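Local structure of 432aa long hypothetical deoxyribodipyrimidine photolyase (Sulfolobus tokodaii, 2E0I) at residues Pro258-His263 against Asn349-Ala354; Phe317-Val320 against Phe324-Trp327; Arg267-Ile272 against Ala354-Asp359; Phe135-Arg138 against Ser142-Asn145. The protein probably repairs ultraviolet-damaged DNA as a light-driven photolyase, holding one FAD as the catalytic flavin and a second FAD as the likely light-harvesting cofactor. All blocks are in the same frame, centred on the assembly; numbering follows the deposited sequence.

Contact 1: Pro258-His263 against Asn349-Ala354; sequences PHVFGH and NWQWIA. With FAD (flavin-adenine dinucleotide), chain E.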
loop_
_atom_site.group_PDB
_atom_site.type_symbol
_atom_site.label_atom_id
_atom_site.label_comp_id
_atom_site.label_asym_id
_atom_site.label_seq_id
_atom_site.Cartn_x
_atom_site.Cartn_y
_atom_site.Cartn_z
ATOM N N PRO A 258 15.483 -0.365 8.614
ATOM C CA PRO A 258 14.812 0.933 8.656
ATOM C C PRO A 258 15.419 1.992 7.731
ATOM O O PRO A 258 14.737 2.924 7.310
ATOM C CB PRO A 258 14.928 1.335 10.123
ATOM C CG PRO A 258 14.991 0.033 10.833
ATOM C CD PRO A 258 15.907 -0.779 9.960
ATOM N N HIS A 259 16.699 1.862 7.411
ATOM C CA HIS A 259 17.326 2.856 6.562
ATOM C C HIS A 259 16.719 2.937 5.169
ATOM O O HIS A 259 16.943 3.921 4.462
ATOM C CB HIS A 259 18.847 2.621 6.452
ATOM C CG HIS A 259 19.236 1.447 5.604
ATOM N ND1 HIS A 259 19.239 0.149 6.075
ATOM C CD2 HIS A 259 19.619 1.377 4.304
ATOM C CE1 HIS A 259 19.607 -0.668 5.101
ATOM N NE2 HIS A 259 19.844 0.053 4.016
ATOM N N VAL A 260 15.954 1.931 4.753
ATOM C CA VAL A 260 15.389 2.007 3.408
ATOM C C VAL A 260 14.523 3.250 3.268
ATOM O O VAL A 260 14.387 3.803 2.176
ATOM C CB VAL A 260 14.551 0.759 3.028
ATOM C CG1 VAL A 260 15.413 -0.488 3.121
ATOM C CG2 VAL A 260 13.321 0.657 3.920
ATOM N N PHE A 261 13.941 3.704 4.370
ATOM C CA PHE A 261 13.115 4.895 4.312
ATOM C C PHE A 261 13.990 6.133 4.298
ATOM O O PHE A 261 14.224 6.746 5.331
ATOM C CB PHE A 261 12.172 4.929 5.503
ATOM C CG PHE A 261 11.147 3.842 5.478
ATOM C CD1 PHE A 261 10.261 3.733 4.408
ATOM C CD2 PHE A 261 11.072 2.915 6.509
ATOM C CE1 PHE A 261 9.318 2.719 4.362
ATOM C CE2 PHE A 261 10.129 1.896 6.473
ATOM C CZ PHE A 261 9.249 1.798 5.395
ATOM N N GLY A 262 14.487 6.495 3.121
ATOM C CA GLY A 262 15.343 7.661 3.017
ATOM C C GLY A 262 16.658 7.379 2.318
ATOM O O GLY A 262 17.250 8.288 1.743
ATOM N N HIS A 263 17.127 6.134 2.383
ATOM C CA HIS A 263 18.378 5.739 1.740
ATOM C C HIS A 263 18.147 4.500 0.898
ATOM O O HIS A 263 17.098 3.882 0.971
ATOM C CB HIS A 263 19.456 5.404 2.771
ATOM C CG HIS A 263 19.712 6.486 3.775
ATOM N ND1 HIS A 263 20.712 6.394 4.720
ATOM C CD2 HIS A 263 19.083 7.662 4.007
ATOM C CE1 HIS A 263 20.686 7.465 5.491
ATOM N NE2 HIS A 263 19.706 8.250 5.079
ATOM N N ASN A 349 9.272 -1.982 -3.501
ATOM C CA ASN A 349 9.079 -2.077 -4.935
ATOM C C ASN A 349 9.860 -1.036 -5.720
ATOM O O ASN A 349 10.449 -1.364 -6.747
ATOM C CB ASN A 349 7.592 -1.995 -5.252
ATOM C CG ASN A 349 6.906 -3.354 -5.183
ATOM O OD1 ASN A 349 7.003 -4.150 -6.114
ATOM N ND2 ASN A 349 6.219 -3.627 -4.079
ATOM N N TRP A 350 9.884 0.210 -5.250
ATOM C CA TRP A 350 10.628 1.236 -5.969
ATOM C C TRP A 350 12.106 0.896 -6.036
ATOM O O TRP A 350 12.721 0.943 -7.103
ATOM C CB TRP A 350 10.451 2.615 -5.325
ATOM C CG TRP A 350 9.225 3.330 -5.812
ATOM C CD1 TRP A 350 7.993 3.356 -5.215
ATOM C CD2 TRP A 350 9.089 4.054 -7.043
ATOM N NE1 TRP A 350 7.097 4.049 -6.005
ATOM C CE2 TRP A 350 7.744 4.487 -7.130
ATOM C CE3 TRP A 350 9.970 4.375 -8.079
ATOM C CZ2 TRP A 350 7.265 5.221 -8.209
ATOM C CZ3 TRP A 350 9.495 5.105 -9.155
ATOM C CH2 TRP A 350 8.156 5.520 -9.213
ATOM N N GLN A 351 12.678 0.535 -4.897
ATOM C CA GLN A 351 14.090 0.202 -4.871
ATOM C C GLN A 351 14.366 -1.002 -5.748
ATOM O O GLN A 351 15.398 -1.084 -6.400
ATOM C CB GLN A 351 14.536 -0.072 -3.441
ATOM C CG GLN A 351 14.299 1.090 -2.517
ATOM C CD GLN A 351 15.493 1.356 -1.660
ATOM O OE1 GLN A 351 16.616 1.416 -2.171
ATOM N NE2 GLN A 351 15.275 1.521 -0.349
ATOM N N TRP A 352 13.439 -1.947 -5.757
ATOM C CA TRP A 352 13.598 -3.140 -6.567
ATOM C C TRP A 352 13.752 -2.712 -8.017
ATOM O O TRP A 352 14.677 -3.107 -8.702
ATOM C CB TRP A 352 12.366 -4.032 -6.429
ATOM C CG TRP A 352 12.548 -5.433 -6.958
ATOM C CD1 TRP A 352 13.014 -6.511 -6.266
ATOM C CD2 TRP A 352 12.287 -5.898 -8.293
ATOM N NE1 TRP A 352 13.061 -7.620 -7.081
ATOM C CE2 TRP A 352 12.622 -7.271 -8.330
ATOM C CE3 TRP A 352 11.804 -5.287 -9.459
ATOM C CZ2 TRP A 352 12.492 -8.047 -9.492
ATOM C CZ3 TRP A 352 11.671 -6.061 -10.618
ATOM C CH2 TRP A 352 12.015 -7.425 -10.622
ATOM N N ILE A 353 12.829 -1.892 -8.480
ATOM C CA ILE A 353 12.848 -1.417 -9.847
ATOM C C ILE A 353 14.078 -0.578 -10.184
ATOM O O ILE A 353 14.638 -0.697 -11.269
ATOM C CB ILE A 353 11.558 -0.614 -10.141
ATOM C CG1 ILE A 353 10.612 -1.474 -10.960
ATOM C CG2 ILE A 353 11.867 0.660 -10.895
ATOM C CD1 ILE A 353 11.209 -1.903 -12.294
ATOM N N ALA A 354 14.492 0.273 -9.254
ATOM C CA ALA A 354 15.646 1.135 -9.472
ATOM C C ALA A 354 16.918 0.342 -9.297
ATOM O O ALA A 354 18.016 0.876 -9.409
ATOM C CB ALA A 354 15.622 2.294 -8.483
HETATM P PA FAD E . -3.106 -8.536 -8.075
HETATM O O1A FAD E . -4.528 -8.888 -8.292
HETATM O O2A FAD E . -1.965 -9.114 -8.816
HETATM O O5B FAD E . -2.960 -9.376 -6.709
HETATM C C5B FAD E . -1.696 -9.873 -6.262
HETATM C C4B FAD E . -1.546 -9.637 -4.757
HETATM O O4B FAD E . -0.277 -10.111 -4.275
HETATM C C3B FAD E . -1.603 -8.136 -4.466
HETATM O O3B FAD E . -2.943 -7.790 -4.108
HETATM C C2B FAD E . -0.731 -8.059 -3.215
HETATM O O2B FAD E . -1.451 -8.569 -2.091
HETATM C C1B FAD E . 0.388 -9.025 -3.606
HETATM N N9A FAD E . 1.359 -8.399 -4.535
HETATM C C8A FAD E . 1.377 -8.499 -5.863
HETATM N N7A FAD E . 2.453 -7.879 -6.344
HETATM C C5A FAD E . 3.128 -7.376 -5.314
HETATM C C6A FAD E . 4.300 -6.641 -5.174
HETATM N N6A FAD E . 5.030 -6.312 -6.235
HETATM N N1A FAD E . 4.696 -6.273 -3.947
HETATM C C2A FAD E . 4.000 -6.595 -2.869
HETATM N N3A FAD E . 2.885 -7.298 -2.964
HETATM C C4A FAD E . 2.427 -7.700 -4.159
HETATM N N1 FAD E . 1.231 -2.575 -3.320
HETATM C C2 FAD E . 0.603 -2.011 -2.201
HETATM O O2 FAD E . -0.273 -2.627 -1.597
HETATM N N3 FAD E . 0.933 -0.712 -1.797
HETATM C C4 FAD E . 1.884 0.015 -2.523
HETATM O O4 FAD E . 2.217 1.134 -2.134
HETATM C C4X FAD E . 2.492 -0.544 -3.641
HETATM N N5 FAD E . 3.375 0.228 -4.405
HETATM C C5X FAD E . 4.011 -0.327 -5.523
HETATM C C6 FAD E . 4.897 0.455 -6.257
HETATM C C7 FAD E . 5.563 -0.094 -7.348
HETATM C C7M FAD E . 6.555 0.780 -8.118
HETATM C C8 FAD E . 5.333 -1.421 -7.706
HETATM C C8M FAD E . 6.072 -2.061 -8.885
HETATM C C9 FAD E . 4.444 -2.195 -6.967
HETATM C C9A FAD E . 3.779 -1.659 -5.866
HETATM N N10 FAD E . 2.893 -2.436 -5.097
HETATM C C10 FAD E . 2.177 -1.840 -4.046
HETATM C "C1'" FAD E . 2.683 -3.871 -5.418
HETATM C "C2'" FAD E . 1.558 -4.235 -6.392
HETATM O "O2'" FAD E . 1.690 -3.496 -7.608
HETATM C "C3'" FAD E . 0.167 -4.016 -5.791
HETATM O "O3'" FAD E . 0.072 -4.721 -4.551
HETATM C "C4'" FAD E . -0.929 -4.531 -6.726
HETATM O "O4'" FAD E . -0.836 -3.885 -7.999
HETATM C "C5'" FAD E . -2.318 -4.281 -6.134
HETATM O "O5'" FAD E . -3.348 -4.669 -7.050
HETATM P P FAD E . -4.052 -6.115 -6.964
HETATM O O1P FAD E . -4.472 -6.336 -5.562
HETATM O O2P FAD E . -5.088 -6.158 -8.021
HETATM O O3P FAD E . -2.853 -7.134 -7.319
#
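Val260 and Gln351 lie opposite each other with their CA atoms 8.6 Å apart, where a short 3-10 turn (258-260) comes up beside the last turns of helix 343-353, in the helical FAD-binding domain of the photolyase fold. Only about 95 Å² is buried, and the side chain of Gln351 carries most of it. Its chain, bent at chi2 (-134°), lays NE2 against Val260 CB, 3.5 Å away, and offers an N-H to His263 O at 3.3 Å, a weak bond with an angle of 130°. Firmer holds lie outside the pair: OE1 bonds to Thr356 OG1 and Tyr265 N, NE2 to Asn347 OD1, so the buried amide is gripped at both ends. The same helix meets the cofactor two residues earlier. Asn349 lies over the benzenoid face of the flavin, its CG 3.3 Å from FAD C9, while its amide pairs with the adenine: OD1 accepts from FAD N6A at 2.9 Å, and ND2 donates to FAD N1A. One residue thus touches both ends of the folded FAD, and a leucine in its place would probably leave N6A and N1A without their mates and free the adenine to shift. Trp350, edge-to-face with Phe334, receives the flavin methyl over the rim of one face, with NE1 3.9 Å from FAD C7M.

Contact 2: Phe317-Val320 against Phe324-Trp327; sequences FFLV and FVDW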
loop_
_atom_site.group_PDB
_atom_site.type_symbol
_atom_site.label_atom_id
_atom_site.label_comp_id
_atom_site.label_asym_id
_atom_site.label_seq_id
_atom_site.Cartn_x
_atom_site.Cartn_y
_atom_site.Cartn_z
ATOM N N PHE A 317 9.873 2.170 -13.690
ATOM C CA PHE A 317 11.089 1.951 -14.458
ATOM C C PHE A 317 11.413 3.211 -15.254
ATOM O O PHE A 317 12.509 3.754 -15.164
ATOM C CB PHE A 317 10.891 0.770 -15.420
ATOM C CG PHE A 317 11.933 0.681 -16.509
ATOM C CD1 PHE A 317 13.204 0.163 -16.245
ATOM C CD2 PHE A 317 11.651 1.132 -17.805
ATOM C CE1 PHE A 317 14.184 0.093 -17.258
ATOM C CE2 PHE A 317 12.621 1.069 -18.824
ATOM C CZ PHE A 317 13.890 0.546 -18.546
ATOM N N PHE A 318 10.435 3.669 -16.027
ATOM C CA PHE A 318 10.572 4.840 -16.871
ATOM C C PHE A 318 11.057 6.091 -16.135
ATOM O O PHE A 318 11.882 6.854 -16.657
ATOM C CB PHE A 318 9.237 5.137 -17.549
ATOM C CG PHE A 318 9.346 6.105 -18.690
ATOM C CD1 PHE A 318 9.691 5.659 -19.961
ATOM C CD2 PHE A 318 9.131 7.468 -18.490
ATOM C CE1 PHE A 318 9.816 6.553 -21.010
ATOM C CE2 PHE A 318 9.255 8.368 -19.536
ATOM C CZ PHE A 318 9.596 7.912 -20.794
ATOM N N LEU A 319 10.553 6.318 -14.929
ATOM C CA LEU A 319 10.969 7.500 -14.192
ATOM C C LEU A 319 12.407 7.398 -13.703
ATOM O O LEU A 319 13.158 8.372 -13.741
ATOM C CB LEU A 319 10.053 7.744 -12.992
ATOM C CG LEU A 319 10.478 8.910 -12.092
ATOM C CD1 LEU A 319 10.257 10.221 -12.823
ATOM C CD2 LEU A 319 9.694 8.882 -10.787
ATOM N N VAL A 320 12.803 6.218 -13.257
ATOM C CA VAL A 320 14.136 6.073 -12.725
ATOM C C VAL A 320 15.228 5.804 -13.746
ATOM O O VAL A 320 16.225 6.526 -13.802
ATOM C CB VAL A 320 14.170 4.969 -11.655
ATOM C CG1 VAL A 320 15.554 4.880 -11.052
ATOM C CG2 VAL A 320 13.136 5.262 -10.575
ATOM N N PHE A 324 15.807 9.378 -15.596
ATOM C CA PHE A 324 16.863 9.507 -14.599
ATOM C C PHE A 324 16.490 10.426 -13.414
ATOM O O PHE A 324 17.210 11.378 -13.077
ATOM C CB PHE A 324 18.147 9.975 -15.299
ATOM C CG PHE A 324 19.403 9.733 -14.506
ATOM C CD1 PHE A 324 19.558 8.578 -13.747
ATOM C CD2 PHE A 324 20.452 10.660 -14.539
ATOM C CE1 PHE A 324 20.736 8.348 -13.030
ATOM C CE2 PHE A 324 21.638 10.438 -13.825
ATOM C CZ PHE A 324 21.779 9.283 -13.071
ATOM N N VAL A 325 15.350 10.125 -12.791
ATOM C CA VAL A 325 14.865 10.873 -11.632
ATOM C C VAL A 325 14.960 9.971 -10.385
ATOM O O VAL A 325 14.631 8.783 -10.431
ATOM C CB VAL A 325 13.409 11.335 -11.840
ATOM C CG1 VAL A 325 12.886 11.985 -10.576
ATOM C CG2 VAL A 325 13.335 12.302 -13.004
ATOM N N ASP A 326 15.428 10.537 -9.279
ATOM C CA ASP A 326 15.592 9.790 -8.037
ATOM C C ASP A 326 14.331 8.988 -7.703
ATOM O O ASP A 326 13.228 9.530 -7.718
ATOM C CB ASP A 326 15.927 10.772 -6.904
ATOM C CG ASP A 326 16.352 10.080 -5.622
ATOM O OD1 ASP A 326 16.800 10.790 -4.705
ATOM O OD2 ASP A 326 16.239 8.841 -5.523
ATOM N N TRP A 327 14.494 7.702 -7.402
ATOM C CA TRP A 327 13.349 6.866 -7.071
ATOM C C TRP A 327 12.549 7.371 -5.868
ATOM O O TRP A 327 11.360 7.088 -5.753
ATOM C CB TRP A 327 13.782 5.420 -6.826
ATOM C CG TRP A 327 14.799 5.245 -5.753
ATOM C CD1 TRP A 327 16.145 5.188 -5.912
ATOM C CD2 TRP A 327 14.552 5.084 -4.351
ATOM N NE1 TRP A 327 16.761 4.996 -4.697
ATOM C CE2 TRP A 327 15.805 4.930 -3.721
ATOM C CE3 TRP A 327 13.392 5.055 -3.564
ATOM C CZ2 TRP A 327 15.936 4.748 -2.339
ATOM C CZ3 TRP A 327 13.517 4.876 -2.189
ATOM C CH2 TRP A 327 14.781 4.724 -1.592
#
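Leu319 and Val325 meet where helix 309-322, widened to a pi-type turn at 318-320, nears its end and the chain doubles back toward helix 327-337, a tight helix-loop-helix connection in the FAD-binding domain. Phe324 makes the reversal with a positive phi of 49°, which lets Val325 N bond back to Leu319 O at 3.0 Å in the carbonyl plane. Leu319 holds CG anti to its nitrogen (chi1 176°), a setting that carries CD1 across to the branched CB of Val325, 3.5 Å away. In Val320, CG2 lies beside the backbone nitrogen and packs on Trp327 CB at 3.8 Å; the two side chains run alongside each other before the indole leads off toward Asn347 and Gln351. The CA-CB bond of Phe324 points away from the helix, yet the ring edge meets Val320 O in plane, near CD1. Asp326 serves as N-cap of the next helix and also forms a salt bridge with Arg328. Its OD2 sits 3.7 Å above the Trp327 ring plane, offset toward the rim.

Contact 3: Arg267-Ile272 against Ala354-Asp359; sequences REYDNI and ASTGVD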
loop_
_atom_site.group_PDB
_atom_site.type_symbol
_atom_site.label_atom_id
_atom_site.label_comp_id
_atom_site.label_asym_id
_atom_site.label_seq_id
_atom_site.Cartn_x
_atom_site.Cartn_y
_atom_site.Cartn_z
ATOM N N ARG A 267 23.216 0.687 0.184
ATOM C CA ARG A 267 23.769 2.016 0.431
ATOM C C ARG A 267 24.720 2.651 -0.589
ATOM O O ARG A 267 24.644 3.860 -0.813
ATOM C CB ARG A 267 24.413 2.041 1.819
ATOM C CG ARG A 267 23.476 1.582 2.923
ATOM C CD ARG A 267 24.146 1.603 4.288
ATOM N NE ARG A 267 23.467 0.715 5.231
ATOM C CZ ARG A 267 23.479 -0.618 5.160
ATOM N NH1 ARG A 267 22.825 -1.338 6.064
ATOM N NH2 ARG A 267 24.152 -1.236 4.194
ATOM N N GLU A 268 25.605 1.868 -1.207
ATOM C CA GLU A 268 26.539 2.434 -2.182
ATOM C C GLU A 268 25.885 3.378 -3.192
ATOM O O GLU A 268 26.446 4.420 -3.538
ATOM C CB GLU A 268 27.308 1.331 -2.933
ATOM C CG GLU A 268 26.485 0.239 -3.566
ATOM C CD GLU A 268 26.077 -0.865 -2.600
ATOM O OE1 GLU A 268 25.956 -0.601 -1.379
ATOM O OE2 GLU A 268 25.857 -2.002 -3.084
ATOM N N TYR A 269 24.689 3.026 -3.648
ATOM C CA TYR A 269 23.973 3.835 -4.627
ATOM C C TYR A 269 23.414 5.159 -4.113
ATOM O O TYR A 269 22.730 5.875 -4.844
ATOM C CB TYR A 269 22.869 2.999 -5.250
ATOM C CG TYR A 269 23.410 1.826 -6.030
ATOM C CD1 TYR A 269 24.072 2.013 -7.241
ATOM C CD2 TYR A 269 23.271 0.525 -5.550
ATOM C CE1 TYR A 269 24.579 0.935 -7.955
ATOM C CE2 TYR A 269 23.776 -0.560 -6.255
ATOM C CZ TYR A 269 24.426 -0.351 -7.456
ATOM O OH TYR A 269 24.909 -1.428 -8.160
ATOM N N ASP A 270 23.706 5.486 -2.860
ATOM C CA ASP A 270 23.256 6.750 -2.298
ATOM C C ASP A 270 24.108 7.861 -2.923
ATOM O O ASP A 270 23.939 9.047 -2.627
ATOM C CB ASP A 270 23.422 6.739 -0.775
ATOM C CG ASP A 270 22.118 6.439 -0.041
ATOM O OD1 ASP A 270 22.160 6.224 1.191
ATOM O OD2 ASP A 270 21.049 6.431 -0.691
ATOM N N ASN A 271 25.015 7.455 -3.807
ATOM C CA ASN A 271 25.919 8.373 -4.482
ATOM C C ASN A 271 25.566 8.645 -5.926
ATOM O O ASN A 271 26.256 9.415 -6.598
ATOM C CB ASN A 271 27.342 7.836 -4.414
ATOM C CG ASN A 271 27.971 8.044 -3.052
ATOM O OD1 ASN A 271 28.844 7.277 -2.640
ATOM N ND2 ASN A 271 27.539 9.095 -2.347
ATOM N N ILE A 272 24.503 8.013 -6.409
ATOM C CA ILE A 272 24.065 8.216 -7.783
ATOM C C ILE A 272 23.732 9.687 -7.991
ATOM O O ILE A 272 23.110 10.312 -7.141
ATOM C CB ILE A 272 22.825 7.371 -8.097
ATOM C CG1 ILE A 272 23.201 5.891 -8.059
ATOM C CG2 ILE A 272 22.247 7.764 -9.450
ATOM C CD1 ILE A 272 22.059 4.955 -8.363
ATOM N N ALA A 354 14.492 0.273 -9.254
ATOM C CA ALA A 354 15.646 1.135 -9.472
ATOM C C ALA A 354 16.918 0.342 -9.297
ATOM O O ALA A 354 18.016 0.876 -9.409
ATOM C CB ALA A 354 15.622 2.294 -8.483
ATOM N N SER A 355 16.743 -0.943 -9.034
ATOM C CA SER A 355 17.842 -1.863 -8.790
ATOM C C SER A 355 18.851 -1.298 -7.793
ATOM O O SER A 355 20.056 -1.259 -8.042
ATOM C CB SER A 355 18.516 -2.303 -10.107
ATOM O OG SER A 355 18.746 -1.227 -10.987
ATOM N N THR A 356 18.319 -0.843 -6.664
ATOM C CA THR A 356 19.112 -0.322 -5.563
ATOM C C THR A 356 18.595 -1.114 -4.379
ATOM O O THR A 356 18.908 -0.814 -3.233
ATOM C CB THR A 356 18.847 1.171 -5.284
ATOM O OG1 THR A 356 17.487 1.353 -4.876
ATOM C CG2 THR A 356 19.122 2.003 -6.517
ATOM N N GLY A 357 17.786 -2.128 -4.681
ATOM C CA GLY A 357 17.208 -2.965 -3.649
ATOM C C GLY A 357 17.496 -4.454 -3.727
ATOM O O GLY A 357 18.604 -4.881 -4.044
ATOM N N VAL A 358 16.473 -5.249 -3.434
ATOM C CA VAL A 358 16.577 -6.700 -3.414
ATOM C C VAL A 358 16.946 -7.356 -4.732
ATOM O O VAL A 358 17.575 -8.411 -4.744
ATOM C CB VAL A 358 15.282 -7.312 -2.864
ATOM C CG1 VAL A 358 15.150 -8.761 -3.288
ATOM C CG2 VAL A 358 15.297 -7.211 -1.344
ATOM N N ASP A 359 16.550 -6.763 -5.846
ATOM C CA ASP A 359 16.930 -7.336 -7.125
ATOM C C ASP A 359 18.294 -6.736 -7.415
ATOM O O ASP A 359 18.424 -5.514 -7.580
ATOM C CB ASP A 359 15.953 -6.939 -8.222
ATOM C CG ASP A 359 16.270 -7.609 -9.538
ATOM O OD1 ASP A 359 15.686 -7.213 -10.574
ATOM O OD2 ASP A 359 17.106 -8.541 -9.525
#
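Tyr269 keeps CG anti to its carbonyl carbon (chi1 -64°), which swings the phenol from the 3-10 segment 267-271 toward Ser355 and Thr356, at the Schellman motif that closes helix 343-353. At Thr356 the rotation about CA-CB (chi1 63°) sets CG2 beside the backbone nitrogen, facing Tyr269 CB at 4.1 Å, and leaves OG1 to bond with Gln351 OE1. Ser355, the positive-phi residue of the motif, presents its carbonyl to the phenol: O lies over one face of the Tyr269 ring, 4.2 Å from CE2. Between these two segments the meeting is packing, about 115 Å² in all, while Arg266, one residue before, adds backbone bonding to Thr356. Tyr425 of helix 414-427 covers the junction, its ring meeting that of Tyr269 with planes at about 45°. Ser355 OG, also bonded to Lys321 NZ, donates to Ala354 O at 2.7 Å from above the carbonyl plane, 47° out of it.

Contact 4: Phe135-Arg138 against Ser142-Asn145; sequences FHHR and SFYN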
loop_
_atom_site.group_PDB
_atom_site.type_symbol
_atom_site.label_atom_id
_atom_site.label_comp_id
_atom_site.label_asym_id
_atom_site.label_seq_id
_atom_site.Cartn_x
_atom_site.Cartn_y
_atom_site.Cartn_z
ATOM N N PHE A 135 12.485 -14.112 9.678
ATOM C CA PHE A 135 13.137 -13.420 8.577
ATOM C C PHE A 135 14.655 -13.322 8.723
ATOM O O PHE A 135 15.166 -12.942 9.783
ATOM C CB PHE A 135 12.563 -12.020 8.404
ATOM C CG PHE A 135 13.056 -11.322 7.171
ATOM C CD1 PHE A 135 12.492 -11.597 5.930
ATOM C CD2 PHE A 135 14.120 -10.426 7.238
ATOM C CE1 PHE A 135 12.988 -10.988 4.770
ATOM C CE2 PHE A 135 14.622 -9.816 6.091
ATOM C CZ PHE A 135 14.059 -10.095 4.857
ATOM N N HIS A 136 15.362 -13.656 7.645
ATOM C CA HIS A 136 16.825 -13.612 7.604
ATOM C C HIS A 136 17.257 -13.944 6.185
ATOM O O HIS A 136 18.252 -14.651 5.983
ATOM C CB HIS A 136 17.443 -14.642 8.580
ATOM C CG HIS A 136 17.013 -16.067 8.340
ATOM N ND1 HIS A 136 16.190 -16.756 9.212
ATOM C CD2 HIS A 136 17.286 -16.926 7.325
ATOM C CE1 HIS A 136 15.973 -17.974 8.743
ATOM N NE2 HIS A 136 16.626 -18.101 7.600
ATOM N N HIS A 137 16.523 -13.435 5.196
ATOM C CA HIS A 137 16.839 -13.762 3.807
ATOM C C HIS A 137 17.262 -12.630 2.869
ATOM O O HIS A 137 16.779 -11.497 2.967
ATOM C CB HIS A 137 15.655 -14.513 3.201
ATOM C CG HIS A 137 15.108 -15.585 4.090
ATOM N ND1 HIS A 137 14.428 -15.304 5.256
ATOM C CD2 HIS A 137 15.157 -16.936 3.995
ATOM C CE1 HIS A 137 14.079 -16.437 5.839
ATOM N NE2 HIS A 137 14.508 -17.440 5.095
ATOM N N ARG A 138 18.158 -12.970 1.940
ATOM C CA ARG A 138 18.683 -12.008 0.971
ATOM C C ARG A 138 17.636 -11.592 -0.053
ATOM O O ARG A 138 17.374 -10.405 -0.246
ATOM C CB ARG A 138 19.914 -12.587 0.240
ATOM C CG ARG A 138 19.642 -13.854 -0.592
ATOM C CD ARG A 138 20.894 -14.365 -1.346
ATOM N NE ARG A 138 20.658 -15.635 -2.052
ATOM C CZ ARG A 138 20.421 -16.814 -1.464
ATOM N NH1 ARG A 138 20.215 -17.896 -2.208
ATOM N NH2 ARG A 138 20.396 -16.926 -0.137
ATOM N N SER A 142 14.371 -17.190 -1.744
ATOM C CA SER A 142 14.961 -17.887 -0.609
ATOM C C SER A 142 13.954 -17.859 0.550
ATOM O O SER A 142 13.674 -18.882 1.177
ATOM C CB SER A 142 16.269 -17.190 -0.207
ATOM O OG SER A 142 16.824 -17.743 0.976
ATOM N N PHE A 143 13.412 -16.668 0.803
ATOM C CA PHE A 143 12.428 -16.411 1.858
ATOM C C PHE A 143 11.168 -17.264 1.741
ATOM O O PHE A 143 10.749 -17.915 2.700
ATOM C CB PHE A 143 12.036 -14.927 1.828
ATOM C CG PHE A 143 10.889 -14.579 2.727
ATOM C CD1 PHE A 143 11.032 -14.621 4.110
ATOM C CD2 PHE A 143 9.655 -14.226 2.189
ATOM C CE1 PHE A 143 9.960 -14.318 4.947
ATOM C CE2 PHE A 143 8.574 -13.921 3.013
ATOM C CZ PHE A 143 8.724 -13.967 4.394
ATOM N N TYR A 144 10.562 -17.227 0.560
ATOM C CA TYR A 144 9.343 -17.972 0.288
ATOM C C TYR A 144 9.499 -19.473 0.509
ATOM O O TYR A 144 8.723 -20.083 1.247
ATOM C CB TYR A 144 8.876 -17.701 -1.150
ATOM C CG TYR A 144 7.584 -18.395 -1.521
ATOM C CD1 TYR A 144 6.416 -18.171 -0.789
ATOM C CD2 TYR A 144 7.533 -19.283 -2.598
ATOM C CE1 TYR A 144 5.231 -18.811 -1.117
ATOM C CE2 TYR A 144 6.353 -19.931 -2.936
ATOM C CZ TYR A 144 5.202 -19.693 -2.190
ATOM O OH TYR A 144 4.022 -20.335 -2.516
ATOM N N ASN A 145 10.502 -20.066 -0.127
ATOM C CA ASN A 145 10.739 -21.499 0.014
ATOM C C ASN A 145 10.889 -21.938 1.457
ATOM O O ASN A 145 10.368 -22.977 1.842
ATOM C CB ASN A 145 11.986 -21.909 -0.758
ATOM C CG ASN A 145 11.836 -21.701 -2.245
ATOM O OD1 ASN A 145 12.770 -21.948 -3.007
ATOM N ND2 ASN A 145 10.657 -21.244 -2.672
HETATM O O HOH W 1 18.427 -15.839 1.879
#
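His137 and Phe143 form the centre of an aromatic cluster that joins the loop after strand 120-124 to helix 140-147 in the N-terminal alpha/beta domain. Of the ring contacts, the main one is T-shaped: the edge of Phe143 points at the face of His137, with centroids 5.4 Å apart and planes at 77°. Phe143 holds CG anti to the backbone N (chi1 172°), which brings CD1 to His137 ND1. Phe135 completes the cluster obliquely, CD1 lying 3.8 Å from Phe143 CD1, and its ring also packs on Leu252 and Leu253 of helix 238-256. A CH-pi contact adds to this, since Phe143 CA sits 3.7 Å from the His137 ring centroid, while His136 covers the opposite face of that imidazole. With His137 replaced by alanine, the Phe143 edge would probably lose its aromatic face and Glu146 the weak bond from NE2. In a separate packing contact, Ser142 CB lies over one face of the Arg138 guanidinium. The polar link across the segments runs through a water that accepts from Arg138 N at 2.9 Å and bonds Ser142 OG at 2.6 Å.

Contacts 1, 2 and 3 pack together in the helical domain that binds FAD. Contacts 1 and 3 share Ala354 and have centres 8 Å apart; along the chain their segments alternate, and contact 2 is nested inside both loops. Trp327 of contact 2 bridges all three, its CZ2 3.4 Å from Gln351 OE1 and its NE1 3.7 Å from Thr356 OG1. Contact 1 alone among them touches the FAD whose adenine Asn349 holds; the side chain of Thr356 is about 11 Å from a bound FAD. Contact 4 lies in the other domain, its centre 20 Å from that of contact 3, and touches it through Val358 CG2, 4.0 Å from Arg138 O; the side chain of Phe143 is about 10 Å from a bound FAD.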